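BILBO1_N domain-containing protein (Trypanosoma brucei equiperdum, PDB 7A1I) probably serves as a building block of the trypanosome flagellar pocket collar, its N-terminal ubiquitin-like domain being the part likely to engage partner proteins. Local coordinates at residues D15-A27 against I96-L110. Sequence-based numbering, arbitrary orientation.
With EDO (1,2-ethanediol), chain G.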
ATOM      1  N   ASP A  15      -6.627   0.267  12.189  1.00 58.16           N
ATOM      2  CA  ASP A  15      -7.180   0.741  13.457  1.00 62.62           C
ATOM      3  C   ASP A  15      -6.562   2.067  13.887  1.00 62.07           C
ATOM      4  O   ASP A  15      -6.270   2.293  15.065  1.00 62.14           O
ATOM      5  CB  ASP A  15      -7.016  -0.322  14.537  1.00 53.50           C
ATOM      6  CG  ASP A  15      -8.101  -1.379  14.470  1.00 55.22           C
ATOM      7  OD1 ASP A  15      -8.952  -1.292  13.555  1.00 54.77           O
ATOM      8  OD2 ASP A  15      -8.106  -2.298  15.317  1.00 57.41           O
ATOM      9  N   GLY A  16      -6.383   2.963  12.917  1.00 54.05           N
ATOM     10  CA  GLY A  16      -5.875   4.295  13.160  1.00 51.99           C
ATOM     11  C   GLY A  16      -4.393   4.473  12.901  1.00 51.44           C
ATOM     12  O   GLY A  16      -3.954   5.608  12.690  1.00 54.79           O
ATOM     13  N   GLU A  17      -3.617   3.394  12.900  1.00 47.31           N
ATOM     14  CA  GLU A  17      -2.178   3.449  12.664  1.00 45.79           C
ATOM     15  C   GLU A  17      -1.856   3.092  11.216  1.00 42.72           C
ATOM     16  O   GLU A  17      -2.541   2.282  10.596  1.00 42.19           O
ATOM     17  CB  GLU A  17      -1.440   2.499  13.610  1.00 50.66           C
ATOM     18  CG  GLU A  17      -1.609   2.837  15.091  1.00 58.90           C
ATOM     19  CD  GLU A  17      -0.929   1.819  15.991  1.00 62.40           C
ATOM     20  OE1 GLU A  17       0.237   1.462  15.711  1.00 56.10           O
ATOM     21  OE2 GLU A  17      -1.569   1.359  16.963  1.00 69.00           O
ATOM     22  N   LYS A  18      -0.823   3.703  10.656  1.00 41.80           N
ATOM     23  CA  LYS A  18      -0.451   3.381   9.277  1.00 42.18           C
ATOM     24  C   LYS A  18       0.527   2.209   9.252  1.00 38.31           C
ATOM     25  O   LYS A  18       1.474   2.171  10.045  1.00 40.08           O
ATOM     26  CB  LYS A  18       0.143   4.590   8.553  1.00 40.30           C
ATOM     27  CG  LYS A  18      -0.696   5.854   8.692  1.00 43.60           C
ATOM     28  CD  LYS A  18      -2.115   5.660   8.180  1.00 40.81           C
ATOM     29  CE  LYS A  18      -2.986   6.860   8.556  1.00 46.34           C
ATOM     30  NZ  LYS A  18      -4.380   6.766   8.025  1.00 48.77           N
ATOM     31  N   VAL A  19       0.269   1.236   8.376  1.00 37.71           N
ATOM     32  CA  VAL A  19       1.127   0.064   8.204  1.00 38.59           C
ATOM     33  C   VAL A  19       1.669   0.085   6.777  1.00 34.30           C
ATOM     34  O   VAL A  19       0.901   0.263   5.823  1.00 36.64           O
ATOM     35  CB  VAL A  19       0.375  -1.256   8.447  1.00 40.11           C
ATOM     36  CG1 VAL A  19       1.312  -2.450   8.213  1.00 42.15           C
ATOM     37  CG2 VAL A  19      -0.182  -1.298   9.836  1.00 54.52           C
ATOM     38  N   ASN A  20       2.981  -0.102   6.638  1.00 37.91           N
ATOM     39  CA  ASN A  20       3.682   0.003   5.366  1.00 34.66           C
ATOM     40  C   ASN A  20       4.425  -1.304   5.100  1.00 36.13           C
ATOM     41  O   ASN A  20       5.108  -1.813   5.991  1.00 36.39           O
ATOM     42  CB  ASN A  20       4.655   1.190   5.410  1.00 36.33           C
ATOM     43  CG  ASN A  20       5.082   1.656   4.034  1.00 34.85           C
ATOM     44  OD1 ASN A  20       4.473   1.312   3.042  1.00 35.02           O
ATOM     45  ND2 ASN A  20       6.141   2.451   3.983  1.00 36.71           N
ATOM     46  N   LEU A  21       4.263  -1.848   3.884  1.00 37.77           N
ATOM     47  CA  LEU A  21       4.897  -3.081   3.420  1.00 36.64           C
ATOM     48  C   LEU A  21       5.721  -2.834   2.158  1.00 37.76           C
ATOM     49  O   LEU A  21       5.306  -2.087   1.267  1.00 35.34           O
ATOM     50  CB  LEU A  21       3.853  -4.158   3.083  1.00 35.44           C
ATOM     51  CG  LEU A  21       2.846  -4.521   4.169  1.00 35.93           C
ATOM     52  CD1 LEU A  21       1.864  -5.565   3.654  1.00 35.71           C
ATOM     53  CD2 LEU A  21       3.570  -5.021   5.403  1.00 39.37           C
ATOM     54  N   ARG A  22       6.868  -3.498   2.051  1.00 39.38           N
ATOM     55  CA  ARG A  22       7.713  -3.400   0.866  1.00 39.44           C
ATOM     56  C   ARG A  22       7.636  -4.699   0.080  1.00 39.75           C
ATOM     57  O   ARG A  22       7.775  -5.784   0.660  1.00 40.50           O
ATOM     58  CB  ARG A  22       9.165  -3.097   1.247  1.00 44.76           C
ATOM     59  CG  ARG A  22       9.987  -2.513   0.112  1.00 47.03           C
ATOM     60  CD  ARG A  22      10.648  -3.574  -0.733  1.00 58.49           C
ATOM     61  NE  ARG A  22      11.582  -4.377   0.045  1.00 71.09           N
ATOM     62  CZ  ARG A  22      12.866  -4.073   0.191  1.00 78.57           C
ATOM     63  NH1 ARG A  22      13.358  -2.987  -0.392  1.00 73.09           N
ATOM     64  NH2 ARG A  22      13.656  -4.857   0.911  1.00 67.05           N
ATOM     65  N   PHE A  23       7.459  -4.584  -1.240  1.00 44.90           N
ATOM     66  CA  PHE A  23       7.477  -5.712  -2.161  1.00 46.38           C
ATOM     67  C   PHE A  23       8.590  -5.514  -3.181  1.00 46.69           C
ATOM     68  O   PHE A  23       8.776  -4.409  -3.704  1.00 46.67           O
ATOM     69  CB  PHE A  23       6.132  -5.863  -2.888  1.00 44.34           C
ATOM     70  CG  PHE A  23       4.996  -6.210  -1.973  1.00 41.09           C
ATOM     71  CD1 PHE A  23       4.095  -5.236  -1.563  1.00 42.23           C
ATOM     72  CD2 PHE A  23       4.831  -7.511  -1.518  1.00 43.82           C
ATOM     73  CE1 PHE A  23       3.051  -5.556  -0.701  1.00 39.29           C
ATOM     74  CE2 PHE A  23       3.798  -7.839  -0.651  1.00 44.36           C
ATOM     75  CZ  PHE A  23       2.906  -6.871  -0.243  1.00 40.96           C
ATOM     76  N   LEU A  24       9.338  -6.582  -3.441  1.00 49.70           N
ATOM     77  CA  LEU A  24      10.445  -6.581  -4.391  1.00 53.39           C
ATOM     78  C   LEU A  24      10.049  -7.384  -5.623  1.00 50.78           C
ATOM     79  O   LEU A  24       9.651  -8.547  -5.506  1.00 50.39           O
ATOM     80  CB  LEU A  24      11.709  -7.176  -3.765  1.00 54.27           C
ATOM     81  CG  LEU A  24      12.406  -6.303  -2.730  1.00 69.69           C
ATOM     82  CD1 LEU A  24      12.952  -7.167  -1.603  1.00 96.66           C
ATOM     83  CD2 LEU A  24      13.515  -5.496  -3.381  1.00 65.97           C
ATOM     84  N   PHE A  25      10.168  -6.775  -6.797  1.00 62.16           N
ATOM     85  CA  PHE A  25       9.838  -7.432  -8.053  1.00 67.16           C
ATOM     86  C   PHE A  25      11.064  -7.474  -8.954  1.00 75.82           C
ATOM     87  O   PHE A  25      12.070  -6.800  -8.709  1.00 62.24           O
ATOM     88  CB  PHE A  25       8.690  -6.715  -8.774  1.00 56.96           C
ATOM     89  CG  PHE A  25       7.437  -6.635  -7.971  1.00 50.70           C
ATOM     90  CD1 PHE A  25       6.445  -7.597  -8.110  1.00 51.57           C
ATOM     91  CD2 PHE A  25       7.255  -5.602  -7.048  1.00 51.51           C
ATOM     92  CE1 PHE A  25       5.287  -7.526  -7.350  1.00 50.74           C
ATOM     93  CE2 PHE A  25       6.100  -5.518  -6.290  1.00 50.54           C
ATOM     94  CZ  PHE A  25       5.114  -6.477  -6.434  1.00 50.32           C
ATOM     95  N   ASP A  26      10.953  -8.274 -10.015  1.00 72.38           N
ATOM     96  CA  ASP A  26      11.993  -8.341 -11.036  1.00 88.63           C
ATOM     97  C   ASP A  26      12.182  -6.975 -11.697  1.00 88.53           C
ATOM     98  O   ASP A  26      11.349  -6.071 -11.575  1.00 91.11           O
ATOM     99  CB  ASP A  26      11.650  -9.385 -12.101  1.00 87.81           C
ATOM    100  CG  ASP A  26      11.310 -10.746 -11.512  1.00 94.90           C
ATOM    101  OD1 ASP A  26      10.107 -11.070 -11.407  1.00 95.22           O
ATOM    102  OD2 ASP A  26      12.243 -11.496 -11.155  1.00 99.93           O
ATOM    103  N   ALA A  27      13.296  -6.836 -12.423  1.00 96.47           N
ATOM    104  CA  ALA A  27      13.614  -5.568 -13.074  1.00 96.58           C
ATOM    105  C   ALA A  27      12.482  -5.067 -13.966  1.00 92.21           C
ATOM    106  O   ALA A  27      12.392  -3.857 -14.212  1.00 89.63           O
ATOM    107  CB  ALA A  27      14.901  -5.704 -13.891  1.00107.39           C
ATOM    108  N   ILE A  96      -7.640   8.934   8.782  1.00 44.85           N
ATOM    109  CA  ILE A  96      -7.112  10.220   9.211  1.00 48.39           C
ATOM    110  C   ILE A  96      -5.644  10.277   8.805  1.00 47.84           C
ATOM    111  O   ILE A  96      -4.917   9.294   8.988  1.00 48.79           O
ATOM    112  CB  ILE A  96      -7.313  10.428  10.719  1.00 55.07           C
ATOM    113  CG1 ILE A  96      -8.808  10.469  11.035  1.00 53.26           C
ATOM    114  CG2 ILE A  96      -6.662  11.739  11.212  1.00 55.30           C
ATOM    115  CD1 ILE A  96      -9.113  10.553  12.513  1.00 57.46           C
ATOM    116  N   PRO A  97      -5.174  11.390   8.249  1.00 47.77           N
ATOM    117  CA  PRO A  97      -3.768  11.476   7.839  1.00 50.03           C
ATOM    118  C   PRO A  97      -2.815  11.308   9.015  1.00 48.55           C
ATOM    119  O   PRO A  97      -3.010  11.880  10.089  1.00 48.35           O
ATOM    120  CB  PRO A  97      -3.667  12.878   7.226  1.00 54.13           C
ATOM    121  CG  PRO A  97      -5.064  13.175   6.766  1.00 60.74           C
ATOM    122  CD  PRO A  97      -5.953  12.560   7.805  1.00 59.56           C
ATOM    123  N   ALA A  98      -1.776  10.509   8.795  1.00 51.41           N
ATOM    124  CA  ALA A  98      -0.712  10.308   9.772  1.00 49.93           C
ATOM    125  C   ALA A  98       0.544   9.893   9.020  1.00 50.45           C
ATOM    126  O   ALA A  98       0.503   9.579   7.829  1.00 51.02           O
ATOM    127  CB  ALA A  98      -1.093   9.249  10.812  1.00 46.55           C
ATOM    128  N   ALA A  99       1.664   9.892   9.737  1.00 47.68           N
ATOM    129  CA  ALA A  99       2.942   9.557   9.126  1.00 46.84           C
ATOM    130  C   ALA A  99       2.954   8.101   8.676  1.00 42.82           C
ATOM    131  O   ALA A  99       2.502   7.207   9.396  1.00 41.20           O
ATOM    132  CB  ALA A  99       4.083   9.817  10.112  1.00 49.83           C
ATOM    133  N   ILE A 100       3.459   7.859   7.471  1.00 41.15           N
ATOM    134  CA  ILE A 100       3.641   6.505   6.968  1.00 38.49           C
ATOM    135  C   ILE A 100       4.999   6.009   7.452  1.00 39.45           C
ATOM    136  O   ILE A 100       6.014   6.672   7.195  1.00 43.50           O
ATOM    137  CB  ILE A 100       3.536   6.445   5.441  1.00 37.36           C
ATOM    138  CG1 ILE A 100       2.121   6.850   5.001  1.00 39.57           C
ATOM    139  CG2 ILE A 100       3.835   5.052   4.981  1.00 38.35           C
ATOM    140  CD1 ILE A 100       1.985   7.071   3.484  1.00 41.81           C
ATOM    141  N   PRO A 101       5.065   4.887   8.149  1.00 38.67           N
ATOM    142  CA  PRO A 101       6.337   4.438   8.723  1.00 44.30           C
ATOM    143  C   PRO A 101       7.215   3.714   7.709  1.00 45.82           C
ATOM    144  O   PRO A 101       6.831   3.446   6.572  1.00 44.22           O
ATOM    145  CB  PRO A 101       5.900   3.484   9.829  1.00 43.14           C
ATOM    146  CG  PRO A 101       4.595   2.967   9.385  1.00 42.17           C
ATOM    147  CD  PRO A 101       3.933   4.051   8.585  1.00 40.26           C
ATOM    148  N   GLU A 102       8.426   3.399   8.166  1.00 46.59           N
ATOM    149  CA  GLU A 102       9.297   2.499   7.433  1.00 49.50           C
ATOM    150  C   GLU A 102       8.550   1.192   7.180  1.00 42.66           C
ATOM    151  O   GLU A 102       7.725   0.768   7.997  1.00 42.44           O
ATOM    152  CB  GLU A 102      10.554   2.188   8.244  1.00 58.12           C
ATOM    153  CG  GLU A 102      11.301   3.381   8.806  1.00 64.76           C
ATOM    154  CD  GLU A 102      12.055   4.169   7.766  1.00 74.64           C
ATOM    155  OE1 GLU A 102      12.362   5.351   8.038  1.00 72.60           O
ATOM    156  OE2 GLU A 102      12.363   3.604   6.697  1.00 74.10           O
ATOM    157  N   PRO A 103       8.802   0.538   6.056  1.00 39.15           N
ATOM    158  CA  PRO A 103       8.049  -0.674   5.732  1.00 39.87           C
ATOM    159  C   PRO A 103       8.621  -1.918   6.402  1.00 42.90           C
ATOM    160  O   PRO A 103       9.831  -2.061   6.582  1.00 45.32           O
ATOM    161  CB  PRO A 103       8.199  -0.771   4.211  1.00 38.78           C
ATOM    162  CG  PRO A 103       9.559  -0.153   3.948  1.00 45.19           C
ATOM    163  CD  PRO A 103       9.659   0.980   4.937  1.00 43.74           C
ATOM    164  N   TYR A 104       7.722  -2.839   6.738  1.00 42.20           N
ATOM    165  CA  TYR A 104       8.116  -4.228   6.917  1.00 42.22           C
ATOM    166  C   TYR A 104       8.300  -4.876   5.545  1.00 44.97           C
ATOM    167  O   TYR A 104       7.828  -4.368   4.526  1.00 44.67           O
ATOM    168  CB  TYR A 104       7.045  -5.017   7.657  1.00 43.43           C
ATOM    169  CG  TYR A 104       6.635  -4.495   9.013  1.00 46.95           C
ATOM    170  CD1 TYR A 104       7.554  -4.386  10.053  1.00 53.68           C
ATOM    171  CD2 TYR A 104       5.326  -4.103   9.249  1.00 48.03           C
ATOM    172  CE1 TYR A 104       7.171  -3.921  11.295  1.00 53.19           C
ATOM    173  CE2 TYR A 104       4.937  -3.634  10.483  1.00 46.48           C
ATOM    174  CZ  TYR A 104       5.864  -3.549  11.504  1.00 50.24           C
ATOM    175  OH  TYR A 104       5.483  -3.070  12.738  1.00 52.43           O
ATOM    176  N   GLU A 105       8.941  -6.042   5.530  1.00 42.99           N
ATOM    177  CA  GLU A 105       8.953  -6.871   4.336  1.00 45.84           C
ATOM    178  C   GLU A 105       7.575  -7.490   4.119  1.00 42.52           C
ATOM    179  O   GLU A 105       7.022  -8.123   5.017  1.00 42.98           O
ATOM    180  CB  GLU A 105      10.012  -7.961   4.467  1.00 47.95           C
ATOM    181  CG  GLU A 105      11.429  -7.421   4.555  1.00 55.58           C
ATOM    182  CD  GLU A 105      11.896  -6.740   3.286  1.00 67.90           C
ATOM    183  OE1 GLU A 105      11.318  -6.997   2.202  1.00 67.37           O
ATOM    184  OE2 GLU A 105      12.832  -5.913   3.383  1.00 77.96           O
ATOM    185  N   GLY A 106       7.025  -7.332   2.908  1.00 44.86           N
ATOM    186  CA  GLY A 106       5.686  -7.844   2.653  1.00 45.46           C
ATOM    187  C   GLY A 106       5.626  -9.315   2.292  1.00 46.48           C
ATOM    188  O   GLY A 106       4.591  -9.952   2.513  1.00 44.16           O
ATOM    189  N   GLU A 107       6.722  -9.874   1.778  1.00 45.70           N
ATOM    190  CA  GLU A 107       6.697 -11.249   1.285  1.00 49.65           C
ATOM    191  C   GLU A 107       6.334 -12.297   2.334  1.00 50.18           C
ATOM    192  O   GLU A 107       5.613 -13.244   1.977  1.00 51.19           O
ATOM    193  CB  GLU A 107       8.046 -11.593   0.640  1.00 58.71           C
ATOM    194  CG  GLU A 107       7.972 -12.673  -0.446  1.00 79.15           C
ATOM    195  CD  GLU A 107       7.859 -14.088   0.110  1.00 80.62           C
ATOM    196  OE1 GLU A 107       7.254 -14.960  -0.565  1.00 65.13           O
ATOM    197  OE2 GLU A 107       8.381 -14.331   1.225  1.00 61.96           O
ATOM    198  N   PRO A 108       6.780 -12.218   3.602  1.00 49.97           N
ATOM    199  CA  PRO A 108       6.365 -13.257   4.562  1.00 52.01           C
ATOM    200  C   PRO A 108       4.863 -13.316   4.742  1.00 50.52           C
ATOM    201  O   PRO A 108       4.330 -14.373   5.102  1.00 52.73           O
ATOM    202  CB  PRO A 108       7.091 -12.855   5.855  1.00 52.69           C
ATOM    203  CG  PRO A 108       8.292 -12.106   5.375  1.00 52.54           C
ATOM    204  CD  PRO A 108       7.839 -11.355   4.160  1.00 49.78           C
ATOM    205  N   LEU A 109       4.166 -12.204   4.485  1.00 47.91           N
ATOM    206  CA  LEU A 109       2.715 -12.118   4.562  1.00 46.67           C
ATOM    207  C   LEU A 109       2.010 -12.683   3.326  1.00 47.55           C
ATOM    208  O   LEU A 109       0.776 -12.688   3.289  1.00 46.72           O
ATOM    209  CB  LEU A 109       2.306 -10.654   4.744  1.00 43.47           C
ATOM    210  CG  LEU A 109       2.661 -10.039   6.085  1.00 43.18           C
ATOM    211  CD1 LEU A 109       2.410  -8.532   6.103  1.00 41.70           C
ATOM    212  CD2 LEU A 109       1.910 -10.752   7.204  1.00 45.18           C
ATOM    213  N   LEU A 110       2.742 -13.096   2.295  1.00 53.66           N
ATOM    214  CA  LEU A 110       2.115 -13.649   1.091  1.00 51.99           C
ATOM    215  C   LEU A 110       1.916 -15.148   1.277  1.00 56.60           C
ATOM    216  O   LEU A 110       2.819 -15.949   1.033  1.00 65.19           O
ATOM    217  CB  LEU A 110       2.946 -13.343  -0.141  1.00 50.58           C
ATOM    218  CG  LEU A 110       3.047 -11.857  -0.455  1.00 50.35           C
ATOM    219  CD1 LEU A 110       3.909 -11.699  -1.703  1.00 48.98           C
ATOM    220  CD2 LEU A 110       1.671 -11.217  -0.633  1.00 48.90           C
TER
HETATM  221  C1  EDO G 203       9.968  -1.335   9.919  1.00 58.92           C
HETATM  222  O1  EDO G 203      10.787  -2.484  10.160  1.00 58.92           O
HETATM  223  C2  EDO G 203       9.352  -0.880  11.232  1.00 58.92           C
HETATM  224  O2  EDO G 203       8.389   0.152  10.977  1.00 58.92           O
HETATM  225  O   HOH W   1      -4.540   8.386  11.727  1.00 44.98           O
HETATM  226  O   HOH W   2       0.790   5.898  11.665  1.00 38.50           O
HETATM  227  O   HOH W   3       5.289  -0.486   8.651  1.00 33.67           O
HETATM  228  O   HOH W   4       9.294  -8.426   0.544  1.00 48.12           O
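Tyr104 and Glu105 add a short parallel edge strand to strand 17-25 of the ubiquitin-like sheet, opposite the side where that strand pairs antiparallel with strand 6-14. Tyr104 brackets Leu21: its N donates to Asn20 O (2.9 Å), its O accepts from Arg22 N (2.8 Å), and Gly106 N continues the ladder to Arg22 O (2.8 Å). Upstream, the proline-rich 96-103 runs alongside, with water bridging the two backbones in places, one molecule joining Lys18 N to Ala99 O and another Asn20 N to Glu102 O. Side chains do the rest. Asn20, with CG swung anti to its own N (chi1 -161°), donates ND2 to Pro101 O (2.9 Å), arriving nearly in line with that C=O bond, and the oxygen lies close to the amide plane; its OD1 accepts a hydrogen bond from Gln85 NE2. Lys18 bends at its second torsion (chi2 -58°), lays CE against Ala98 CB and brings NZ to Ile96 O (2.8 Å), 36° above the carbonyl plane; salt bridges to Asp13 and Asp95 and a hydrogen bond with Tyr87 OH also hold this ammonium. At the far end Arg22 and Glu105 lie side by side in a salt bridge, NH2 to OE2 2.8 Å, though its individual hydrogen bonds are weak and the two flat groups are skewed. On the face bearing Leu21 and Tyr104, the Leu109 side chain crosses that of Leu21 at about a right angle, CD1 of Leu109 meeting CD2 of Leu21 at 3.8 Å, while Phe23 CE2 lies against Gly106 CA and both methyls of Leu110. A buried lysine among carboxylates and a carbonyl would probably stay charged, consistent with Lys18 and Asn20 holding 96-101 beside the strand, where the backbone of Ala98 and Ile100 also hydrogen-bonds to the chain of another protein.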